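Local coordinates for protein erythromycin C-12 hydroxylase (Saccharopolyspora erythraea, PDB 2JJN) that hydroxylates the macrolactone ring of erythromycin D at C-12, giving erythromycin C, as a heme-dependent cytochrome P450 monooxygenase of antibiotic biosynthesis, at residues T17-V21 with W44-Y48; R47-W51 with D175-D179; A67-P73 with R293-T299. The protein carries 2 engineered substitutions. One frame throughout, in Å; residues are numbered along the deposited sequence. Where two conformers were deposited one is given.

Contact 1: residues T17-V21 with W44-Y48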
loop_
_atom_site.group_PDB
_atom_site.type_symbol
_atom_site.label_atom_id
_atom_site.label_comp_id
_atom_site.label_asym_id
_atom_site.label_seq_id
_atom_site.Cartn_x
_atom_site.Cartn_y
_atom_site.Cartn_z
ATOM N N THR A 17 -25.835 17.676 -4.282
ATOM C CA THR A 17 -24.687 18.504 -4.744
ATOM C C THR A 17 -23.664 17.629 -5.449
ATOM O O THR A 17 -24.023 16.717 -6.205
ATOM C CB THR A 17 -23.980 19.206 -3.555
ATOM O OG1 THR A 17 -24.954 19.736 -2.644
ATOM C CG2 THR A 17 -23.111 20.346 -4.065
ATOM N N ILE A 18 -22.441 18.075 -5.458
ATOM C CA ILE A 18 -21.339 17.121 -5.422
ATOM C C ILE A 18 -21.010 16.711 -3.991
ATOM O O ILE A 18 -20.295 17.418 -3.281
ATOM C CB ILE A 18 -20.073 17.696 -6.085
ATOM C CG1 ILE A 18 -19.615 18.959 -5.353
ATOM C CG2 ILE A 18 -20.329 17.990 -7.555
ATOM C CD1 ILE A 18 -18.610 19.783 -6.127
ATOM N N ASP A 19 -21.530 15.534 -3.549
ATOM C CA ASP A 19 -21.540 15.192 -2.142
ATOM C C ASP A 19 -20.839 13.870 -1.949
ATOM O O ASP A 19 -21.098 13.142 -0.993
ATOM C CB ASP A 19 -22.974 15.204 -1.612
ATOM C CG ASP A 19 -23.940 14.451 -2.515
ATOM O OD1 ASP A 19 -23.481 13.755 -3.456
ATOM O OD2 ASP A 19 -25.154 14.558 -2.271
ATOM N N GLU A 20 -19.938 13.560 -2.885
ATOM C CA GLU A 20 -18.954 12.494 -2.639
ATOM C C GLU A 20 -17.631 12.804 -3.369
ATOM O O GLU A 20 -17.589 13.591 -4.328
ATOM C CB GLU A 20 -19.534 11.086 -2.885
ATOM C CG GLU A 20 -20.458 10.976 -4.105
ATOM C CD GLU A 20 -21.048 9.575 -4.325
ATOM O OE1 GLU A 20 -20.444 8.566 -3.887
ATOM O OE2 GLU A 20 -22.110 9.497 -4.977
ATOM N N VAL A 21 -16.536 12.258 -2.856
ATOM C CA VAL A 21 -15.231 12.549 -3.413
ATOM C C VAL A 21 -15.227 12.199 -4.906
ATOM O O VAL A 21 -15.872 11.216 -5.304
ATOM C CB VAL A 21 -14.099 11.789 -2.679
ATOM C CG1 VAL A 21 -14.198 11.994 -1.162
ATOM C CG2 VAL A 21 -14.134 10.298 -3.011
ATOM N N TRP A 44 -14.593 17.809 5.738
ATOM C CA TRP A 44 -15.781 17.796 4.894
ATOM C C TRP A 44 -16.597 16.531 5.187
ATOM O O TRP A 44 -16.037 15.445 5.337
ATOM C CB TRP A 44 -15.351 17.755 3.415
ATOM C CG TRP A 44 -16.483 17.627 2.469
ATOM C CD1 TRP A 44 -17.518 18.508 2.299
ATOM C CD2 TRP A 44 -16.668 16.577 1.512
ATOM N NE1 TRP A 44 -18.380 18.026 1.308
ATOM C CE2 TRP A 44 -17.866 16.856 0.805
ATOM C CE3 TRP A 44 -15.952 15.425 1.207
ATOM C CZ2 TRP A 44 -18.356 15.988 -0.219
ATOM C CZ3 TRP A 44 -16.427 14.565 0.216
ATOM C CH2 TRP A 44 -17.630 14.847 -0.480
ATOM N N GLN A 45 -17.922 16.663 5.244
ATOM C CA GLN A 45 -18.801 15.536 5.530
ATOM C C GLN A 45 -19.533 15.202 4.252
ATOM O O GLN A 45 -20.176 16.074 3.659
ATOM C CB GLN A 45 -19.827 16.001 6.573
ATOM C CG GLN A 45 -20.817 14.908 6.971
ATOM C CD GLN A 45 -21.926 15.419 7.889
ATOM O OE1 GLN A 45 -22.548 14.653 8.705
ATOM N NE2 GLN A 45 -22.204 16.678 7.778
ATOM N N ASP A 46 -19.401 13.963 3.786
ATOM C CA ASP A 46 -20.040 13.524 2.551
ATOM C C ASP A 46 -21.478 13.038 2.725
ATOM O O ASP A 46 -22.026 13.055 3.840
ATOM C CB ASP A 46 -19.150 12.531 1.768
ATOM C CG ASP A 46 -19.117 11.134 2.357
ATOM O OD1 ASP A 46 -20.032 10.779 3.157
ATOM O OD2 ASP A 46 -18.157 10.415 1.960
ATOM N N ARG A 47 -22.075 12.615 1.598
ATOM C CA ARG A 47 -23.510 12.265 1.654
ATOM C C ARG A 47 -23.786 10.995 2.440
ATOM O O ARG A 47 -24.970 10.686 2.754
ATOM C CB ARG A 47 -24.079 12.152 0.237
ATOM C CG ARG A 47 -23.573 10.975 -0.548
ATOM C CD ARG A 47 -24.390 10.911 -1.871
ATOM N NE ARG A 47 -24.449 9.585 -2.444
ATOM C CZ ARG A 47 -25.566 8.908 -2.721
ATOM N NH1 ARG A 47 -26.767 9.426 -2.483
ATOM N NH2 ARG A 47 -25.474 7.700 -3.272
ATOM N N TYR A 48 -22.735 10.222 2.723
ATOM C CA TYR A 48 -22.898 9.000 3.514
ATOM C C TYR A 48 -22.611 9.272 4.979
ATOM O O TYR A 48 -22.616 8.353 5.780
ATOM C CB TYR A 48 -21.951 7.923 3.005
ATOM C CG TYR A 48 -22.114 7.622 1.536
ATOM C CD1 TYR A 48 -21.153 8.001 0.635
ATOM C CD2 TYR A 48 -23.280 7.001 1.065
ATOM C CE1 TYR A 48 -21.305 7.749 -0.735
ATOM C CE2 TYR A 48 -23.441 6.748 -0.283
ATOM C CZ TYR A 48 -22.445 7.128 -1.170
ATOM O OH TYR A 48 -22.590 6.909 -2.523
HETATM O O HOH W 1 -17.530 10.302 -0.743
#
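The six-membered ring of Trp44 drives its outer edge against the backbone of Asp19 and Glu20, and this is the tightly packed part of the contact. CH2 stands 3.5 Å from CA of Glu20, close to the indole plane, and CZ2 meets the carbonyl carbon of Asp19. Farther along the same edge, CZ3 touches CG1 of Val21 at 3.7 Å. Trp44 reaches this far because CG lies anti to its backbone N (chi1 175°), which sends the indole out from strand 43-45 toward the N-terminal chain. Trp33 of helix 27-40 also meets the indole edge-to-face, and His52 of the neighbouring strand packs on it too.

Beside the indole the backbone is pinned by a hydrogen bond of 2.8 Å from Arg47 N to Asp19 O. The turn that supplies this N-H is an Asx turn at the end of strand 43-45, one of the two outermost strands of the mixed P450 sheet: Asp46 OD1 accepts from Tyr48 N, two residues on, and also from Val50 N. The other carboxylate oxygen, OD2, is bound by His52 and accepts a hydrogen bond from a water that in turn accepts from Val21 N, so both oxygens of this buried acid are used.

Toward solvent the fit is looser and more polar. The aliphatic chain of Arg47 passes over the Asp19 carboxylate, CD lying 3.4 Å from OD1, yet no N-H points at that oxygen. Glu20 divides its carboxylate: OE2 forms a long, weak salt bridge of 3.4 Å to Arg47 NE, whereas OE1 accepts from Tyr48 OH at 3.0 Å, the hydroxyl arriving 46° out of the carboxylate plane. Arg47 NH2 donates to the same hydroxyl, whose oxygen lies 20° out of the guanidinium plane.

Contact 2: residues R47-W51 with D175-D179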
loop_
_atom_site.group_PDB
_atom_site.type_symbol
_atom_site.label_atom_id
_atom_site.label_comp_id
_atom_site.label_asym_id
_atom_site.label_seq_id
_atom_site.Cartn_x
_atom_site.Cartn_y
_atom_site.Cartn_z
ATOM N N ARG A 47 -22.075 12.615 1.598
ATOM C CA ARG A 47 -23.510 12.265 1.654
ATOM C C ARG A 47 -23.786 10.995 2.440
ATOM O O ARG A 47 -24.970 10.686 2.754
ATOM C CB ARG A 47 -24.079 12.152 0.237
ATOM C CG ARG A 47 -23.573 10.975 -0.548
ATOM C CD ARG A 47 -24.390 10.911 -1.871
ATOM N NE ARG A 47 -24.449 9.585 -2.444
ATOM C CZ ARG A 47 -25.566 8.908 -2.721
ATOM N NH1 ARG A 47 -26.767 9.426 -2.483
ATOM N NH2 ARG A 47 -25.474 7.700 -3.272
ATOM N N TYR A 48 -22.735 10.222 2.723
ATOM C CA TYR A 48 -22.898 9.000 3.514
ATOM C C TYR A 48 -22.611 9.272 4.979
ATOM O O TYR A 48 -22.616 8.353 5.780
ATOM C CB TYR A 48 -21.951 7.923 3.005
ATOM C CG TYR A 48 -22.114 7.622 1.536
ATOM C CD1 TYR A 48 -21.153 8.001 0.635
ATOM C CD2 TYR A 48 -23.280 7.001 1.065
ATOM C CE1 TYR A 48 -21.305 7.749 -0.735
ATOM C CE2 TYR A 48 -23.441 6.748 -0.283
ATOM C CZ TYR A 48 -22.445 7.128 -1.170
ATOM O OH TYR A 48 -22.590 6.909 -2.523
ATOM N N GLY A 49 -22.328 10.541 5.322
ATOM C CA GLY A 49 -21.984 10.874 6.728
ATOM C C GLY A 49 -20.569 10.467 7.097
ATOM O O GLY A 49 -20.240 10.351 8.283
ATOM N N VAL A 50 -19.732 10.294 6.071
ATOM C CA VAL A 50 -18.304 9.993 6.257
ATOM C C VAL A 50 -17.544 11.302 6.136
ATOM O O VAL A 50 -17.825 12.108 5.264
ATOM C CB VAL A 50 -17.807 8.997 5.178
ATOM C CG1 VAL A 50 -16.319 8.791 5.338
ATOM C CG2 VAL A 50 -18.525 7.678 5.339
ATOM N N TRP A 51 -16.579 11.506 7.027
ATOM C CA TRP A 51 -15.864 12.770 7.078
ATOM C C TRP A 51 -14.523 12.593 6.422
ATOM O O TRP A 51 -14.017 11.433 6.240
ATOM C CB TRP A 51 -15.667 13.167 8.547
ATOM C CG TRP A 51 -16.986 13.570 9.170
ATOM C CD1 TRP A 51 -18.009 12.741 9.573
ATOM C CD2 TRP A 51 -17.444 14.903 9.398
ATOM N NE1 TRP A 51 -19.066 13.482 10.067
ATOM C CE2 TRP A 51 -18.744 14.812 9.975
ATOM C CE3 TRP A 51 -16.877 16.182 9.174
ATOM C CZ2 TRP A 51 -19.484 15.939 10.352
ATOM C CZ3 TRP A 51 -17.607 17.305 9.569
ATOM C CH2 TRP A 51 -18.892 17.174 10.167
ATOM N N ASP A 175 -18.107 2.882 -2.388
ATOM C CA ASP A 175 -18.562 4.286 -2.186
ATOM C C ASP A 175 -18.792 4.696 -0.727
ATOM O O ASP A 175 -18.390 5.807 -0.288
ATOM C CB ASP A 175 -19.911 4.508 -2.899
ATOM C CG ASP A 175 -20.015 3.785 -4.234
ATOM O OD1 ASP A 175 -19.000 3.704 -4.956
ATOM O OD2 ASP A 175 -21.129 3.305 -4.562
ATOM N N ASP A 176 -19.512 3.831 -0.019
ATOM C CA ASP A 176 -19.894 4.015 1.383
ATOM C C ASP A 176 -19.278 2.939 2.237
ATOM O O ASP A 176 -19.799 1.818 2.296
ATOM C CB ASP A 176 -21.422 4.016 1.579
ATOM C CG ASP A 176 -21.837 4.173 3.038
ATOM O OD1 ASP A 176 -20.987 4.343 3.928
ATOM O OD2 ASP A 176 -23.043 4.137 3.308
ATOM N N PRO A 177 -18.174 3.263 2.910
ATOM C CA PRO A 177 -17.417 2.278 3.639
ATOM C C PRO A 177 -18.133 1.801 4.903
ATOM O O PRO A 177 -17.638 0.901 5.573
ATOM C CB PRO A 177 -16.102 3.004 3.933
ATOM C CG PRO A 177 -16.510 4.460 3.987
ATOM C CD PRO A 177 -17.558 4.612 2.965
ATOM N N THR A 178 -19.282 2.387 5.228
ATOM C CA THR A 178 -20.051 1.907 6.392
ATOM C C THR A 178 -21.112 0.858 6.039
ATOM O O THR A 178 -21.802 0.347 6.936
ATOM C CB THR A 178 -20.766 3.073 7.134
ATOM O OG1 THR A 178 -21.747 3.669 6.273
ATOM C CG2 THR A 178 -19.751 4.129 7.553
ATOM N N ASP A 179 -21.277 0.584 4.745
ATOM C CA ASP A 179 -22.325 -0.328 4.257
ATOM C C ASP A 179 -22.001 -1.771 4.635
ATOM O O ASP A 179 -20.928 -2.272 4.319
ATOM C CB ASP A 179 -22.490 -0.161 2.736
ATOM C CG ASP A 179 -23.425 -1.200 2.095
ATOM O OD1 ASP A 179 -23.273 -1.442 0.894
ATOM O OD2 ASP A 179 -24.298 -1.759 2.761
HETATM O O HOH W 2 -23.866 5.833 5.569
#
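Tyr48 lays one face of its ring on Asp176, where the turn between strands 43-45 and 51-53 of the P450 mixed sheet meets the loop leading into helix 180-206. The principal interaction is a CH-pi contact: CB of Asp176 lies 3.7 Å from the ring centroid, only 19° off the normal. The opposite face carries CG of Arg47, placing the phenol between two aliphatic carbons. With CG anti to the backbone N (chi1 179°), the Asp176 carboxylate is directed back along the ring, where its plane is inclined by 23° to that of the phenol and OD2 approaches CD2. Asp175 touches the same side chain farther out, its CB meeting Tyr48 OH at 3.6 Å; that hydroxyl donates to Glu20 OE1 of the N-terminal segment.

Apolar packing is confined to a smaller patch. CG2 of Val50 and the ring of Pro177 reach toward each other tip to tip, with CG2 4.0 Å from CD, while Met311 of the adjoining strand 311-315 touches both residues. Pro177 also lies about 5 Å, side chain to side chain, from the substrate-binding Gln292, consistent with a place near the margin of the substrate site.

Polar links between the segments run through water: one molecule donates both to Tyr48 O and to Asp176 OD2, bridging the two loops. The remaining polar bonds shape the second loop itself. Asp176 to Asp179 form a type I beta turn, and Asp179, its last residue, is the N-cap of helix 180-206, its OD2 accepting from Ala181 N. Within the turn, Asp176 OD1 holds an Asx turn by taking Thr178 N at 2.9 Å, and the same oxygen receives Thr178 OG1 on its syn side at 2.6 Å.

Contact 3: residues A67-P73 with R293-T299. With HEM (protoporphyrin IX containing Fe), chain B.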
loop_
_atom_site.group_PDB
_atom_site.type_symbol
_atom_site.label_atom_id
_atom_site.label_comp_id
_atom_site.label_asym_id
_atom_site.label_seq_id
_atom_site.Cartn_x
_atom_site.Cartn_y
_atom_site.Cartn_z
ATOM N N ALA A 67 -6.959 7.058 20.587
ATOM C CA ALA A 67 -8.062 7.016 21.530
ATOM C C ALA A 67 -9.327 7.632 20.961
ATOM O O ALA A 67 -10.418 7.084 21.117
ATOM C CB ALA A 67 -7.668 7.750 22.825
ATOM N N THR A 68 -9.155 8.743 20.239
ATOM C CA THR A 68 -10.293 9.400 19.592
ATOM C C THR A 68 -10.648 8.779 18.246
ATOM O O THR A 68 -11.814 8.641 17.900
ATOM C CB THR A 68 -9.981 10.882 19.322
ATOM O OG1 THR A 68 -9.556 11.497 20.544
ATOM C CG2 THR A 68 -11.202 11.655 18.725
ATOM N N PHE A 69 -9.610 8.453 17.469
ATOM C CA PHE A 69 -9.787 7.974 16.124
ATOM C C PHE A 69 -9.363 6.521 16.040
ATOM O O PHE A 69 -8.209 6.210 15.797
ATOM C CB PHE A 69 -8.991 8.847 15.132
ATOM C CG PHE A 69 -9.453 10.286 15.135
ATOM C CD1 PHE A 69 -8.710 11.220 15.835
ATOM C CD2 PHE A 69 -10.620 10.671 14.458
ATOM C CE1 PHE A 69 -9.115 12.596 15.881
ATOM C CE2 PHE A 69 -11.060 12.059 14.484
ATOM C CZ PHE A 69 -10.281 12.995 15.178
ATOM N N SER A 70 -10.346 5.667 16.250
ATOM C CA SER A 70 -10.122 4.212 16.265
ATOM C C SER A 70 -9.828 3.637 14.890
ATOM O O SER A 70 -10.321 4.152 13.878
ATOM C CB SER A 70 -11.349 3.537 16.896
ATOM O OG SER A 70 -11.272 2.116 16.677
ATOM N N SER A 71 -9.017 2.560 14.841
ATOM C CA SER A 71 -8.761 1.872 13.610
ATOM C C SER A 71 -9.714 0.732 13.369
ATOM O O SER A 71 -9.598 0.052 12.362
ATOM C CB SER A 71 -7.320 1.339 13.564
ATOM O OG SER A 71 -6.434 2.411 13.369
ATOM N N ASP A 72 -10.653 0.533 14.281
ATOM C CA ASP A 72 -11.615 -0.547 14.160
ATOM C C ASP A 72 -12.800 -0.029 13.335
ATOM O O ASP A 72 -13.595 0.749 13.865
ATOM C CB ASP A 72 -12.014 -0.961 15.563
ATOM C CG ASP A 72 -13.008 -2.123 15.581
ATOM O OD1 ASP A 72 -13.428 -2.465 16.692
ATOM O OD2 ASP A 72 -13.362 -2.608 14.491
ATOM N N PRO A 73 -12.923 -0.436 12.049
ATOM C CA PRO A 73 -14.026 0.141 11.248
ATOM C C PRO A 73 -15.359 -0.437 11.631
ATOM O O PRO A 73 -16.389 0.159 11.260
ATOM C CB PRO A 73 -13.730 -0.301 9.812
ATOM C CG PRO A 73 -12.868 -1.530 9.944
ATOM C CD PRO A 73 -12.133 -1.423 11.274
ATOM N N ARG A 293 -10.568 5.911 9.740
ATOM C CA ARG A 293 -10.687 5.831 11.230
ATOM C C ARG A 293 -12.157 5.940 11.620
ATOM O O ARG A 293 -12.992 6.311 10.797
ATOM C CB ARG A 293 -9.856 6.929 11.929
ATOM C CG ARG A 293 -8.375 6.881 11.587
ATOM C CD ARG A 293 -7.768 5.596 12.211
ATOM N NE ARG A 293 -6.296 5.594 12.192
ATOM C CZ ARG A 293 -5.557 4.959 11.280
ATOM N NH1 ARG A 293 -6.109 4.350 10.226
ATOM N NH2 ARG A 293 -4.238 4.907 11.439
ATOM N N THR A 294 -12.464 5.618 12.877
ATOM C CA THR A 294 -13.834 5.851 13.369
ATOM C C THR A 294 -13.745 6.643 14.667
ATOM O O THR A 294 -12.950 6.317 15.528
ATOM C CB THR A 294 -14.568 4.531 13.584
ATOM O OG1 THR A 294 -13.807 3.695 14.459
ATOM C CG2 THR A 294 -14.806 3.843 12.258
ATOM N N THR A 295 -14.541 7.700 14.817
ATOM C CA THR A 295 -14.461 8.463 16.064
ATOM C C THR A 295 -15.098 7.676 17.215
ATOM O O THR A 295 -16.154 7.044 17.059
ATOM C CB THR A 295 -15.192 9.810 15.954
ATOM O OG1 THR A 295 -16.528 9.583 15.527
ATOM C CG2 THR A 295 -14.502 10.679 14.895
ATOM N N THR A 296 -14.450 7.751 18.358
ATOM C CA THR A 296 -14.975 7.057 19.556
ATOM C C THR A 296 -15.790 7.993 20.447
ATOM O O THR A 296 -16.378 7.549 21.436
ATOM C CB THR A 296 -13.837 6.478 20.400
ATOM O OG1 THR A 296 -12.974 7.517 20.884
ATOM C CG2 THR A 296 -13.032 5.525 19.508
ATOM N N LYS A 297 -15.753 9.273 20.107
ATOM C CA LYS A 297 -16.394 10.343 20.867
ATOM C C LYS A 297 -16.479 11.581 20.009
ATOM O O LYS A 297 -15.791 11.694 19.002
ATOM C CB LYS A 297 -15.587 10.663 22.133
ATOM C CG LYS A 297 -14.121 11.021 21.865
ATOM C CD LYS A 297 -13.373 11.201 23.166
ATOM C CE LYS A 297 -12.049 11.884 22.928
ATOM N NZ LYS A 297 -11.595 12.611 24.177
ATOM N N ALA A 298 -17.292 12.556 20.460
ATOM C CA ALA A 298 -17.310 13.845 19.797
ATOM C C ALA A 298 -15.930 14.462 19.803
ATOM O O ALA A 298 -15.255 14.464 20.840
ATOM C CB ALA A 298 -18.332 14.779 20.478
ATOM N N THR A 299 -15.491 15.030 18.665
ATOM C CA THR A 299 -14.169 15.639 18.592
ATOM C C THR A 299 -14.189 16.750 17.552
ATOM O O THR A 299 -15.218 16.958 16.912
ATOM C CB THR A 299 -13.143 14.553 18.268
ATOM O OG1 THR A 299 -11.823 15.080 18.398
ATOM C CG2 THR A 299 -13.378 14.019 16.849
HETATM C CHA HEM B . 0.369 -0.408 7.521
HETATM C CHB HEM B . 1.225 1.800 3.254
HETATM C CHC HEM B . 3.938 -1.973 1.881
HETATM C CHD HEM B . 2.429 -4.491 5.760
HETATM C C1A HEM B . 0.448 0.512 6.495
HETATM C C2A HEM B . -0.168 1.844 6.529
HETATM C C3A HEM B . 0.051 2.443 5.355
HETATM C C4A HEM B . 0.806 1.525 4.526
HETATM C CMA HEM B . -0.431 3.842 4.914
HETATM C CAA HEM B . -0.912 2.456 7.731
HETATM C CBA HEM B . -2.358 1.997 7.789
HETATM C CGA HEM B . -3.178 2.791 8.807
HETATM O O1A HEM B . -2.618 3.695 9.490
HETATM O O2A HEM B . -4.396 2.453 8.942
HETATM C C1B HEM B . 2.054 0.957 2.512
HETATM C C2B HEM B . 2.639 1.288 1.237
HETATM C C3B HEM B . 3.404 0.240 0.854
HETATM C C4B HEM B . 3.288 -0.758 1.910
HETATM C CMB HEM B . 2.348 2.649 0.572
HETATM C CAB HEM B . 4.235 0.001 -0.421
HETATM C CBB HEM B . 4.828 0.996 -0.999
HETATM C C1C HEM B . 3.762 -2.978 2.807
HETATM C C2C HEM B . 4.386 -4.290 2.742
HETATM C C3C HEM B . 3.966 -4.991 3.817
HETATM C C4C HEM B . 3.077 -4.132 4.602
HETATM C CMC HEM B . 5.350 -4.708 1.600
HETATM C CAC HEM B . 4.276 -6.445 4.222
HETATM C CBC HEM B . 5.480 -6.998 4.077
HETATM C C1D HEM B . 1.734 -3.611 6.533
HETATM C C2D HEM B . 1.122 -3.985 7.767
HETATM C C3D HEM B . 0.510 -2.737 8.318
HETATM C C4D HEM B . 0.791 -1.708 7.361
HETATM C CMD HEM B . 1.092 -5.400 8.417
HETATM C CAD HEM B . -0.291 -2.573 9.622
HETATM C CBD HEM B . 0.622 -2.145 10.787
HETATM C CGD HEM B . -0.200 -1.879 12.011
HETATM O O1D HEM B . -1.435 -1.767 11.929
HETATM O O2D HEM B . 0.413 -1.778 13.095
HETATM N NA HEM B . 1.070 0.351 5.246
HETATM N NB HEM B . 2.423 -0.327 2.901
HETATM N NC HEM B . 2.966 -2.951 3.937
HETATM N ND HEM B . 1.521 -2.235 6.313
HETATM FE FE HEM B . 2.122 -1.217 4.661
HETATM O O HOH W 3 -10.908 14.308 20.815
HETATM O O HOH W 4 -5.941 7.405 14.500
HETATM O O HOH W 5 0.264 -1.883 3.653
#
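Ser70 and Thr294 exchange two backbone bonds, Ser70 N to Thr294 O and Thr294 N to Ser70 O, both 2.8 Å, and so form the hydrogen-bonded pair of a short antiparallel ladder. Phe69 and Thr295 make the adjacent non-hydrogen-bonded pair. Thr296 N continues the ladder to Thr68 O, while its OG1 gives a 2.6 Å bond to Ala67 O in the carbonyl plane. At the other end Thr294 OG1 reaches Asp72 O from well above the carbonyl plane.

Side chains fill in around this frame. The Phe69 ring meets the methyls of Thr295 and Thr299, its CZ lying 3.7 Å from Thr299 CG2, and CG2 of Thr68 covers part of one face. A water joins Thr68 OG1 to Thr299 OG1, and Thr68 OG1 is also hydrogen-bonded to Asp65.

Outward from the ladder, Arg293 carries the contact to the cofactor. Its chain bends at CG (chi2 -68°), turning the guanidinium to the heme, where NH2 meets O1A at 2.8 Å almost straight (176°) and NH1 meets O2A at 2.9 Å. Ser71 OG sits 3.3 Å above the centre of the guanidinium face without bonding to NE, which instead donates to a water that also meets Phe69 O. Ser70 OG accepts from Asp72 N in an ST turn and is bonded to Asp91, whose carboxylate also takes Ser71 N. With His95, Arg99 and His351 also hydrogen-bonded to the heme, this strand-borne arginine paired with a propionate belongs to the heme-binding site of the cytochrome P450 fold.

From the N terminus, contact 1 closes the shortest loop, bringing strand 43-45 and the turn beyond it back to the chain ahead of helix 27-40. Contact 2 starts on that same turn, sharing Arg47 and Tyr48 with contact 1, and closes a loop of 123 residues onto the chain before helix 180-206. Contact 3 closes one of 219, joining strand 69-70 to strand 290-295. Residues 67-73 fall between the two segments of contact 2, whereas 293-299 lie beyond both, so contacts 2 and 3 cross. Contacts 1 and 3 follow in series and involve the two outermost strands of the mixed sheet, their centres about 20 Å apart. Contact 2 ties a turn of this sheet to the helical part.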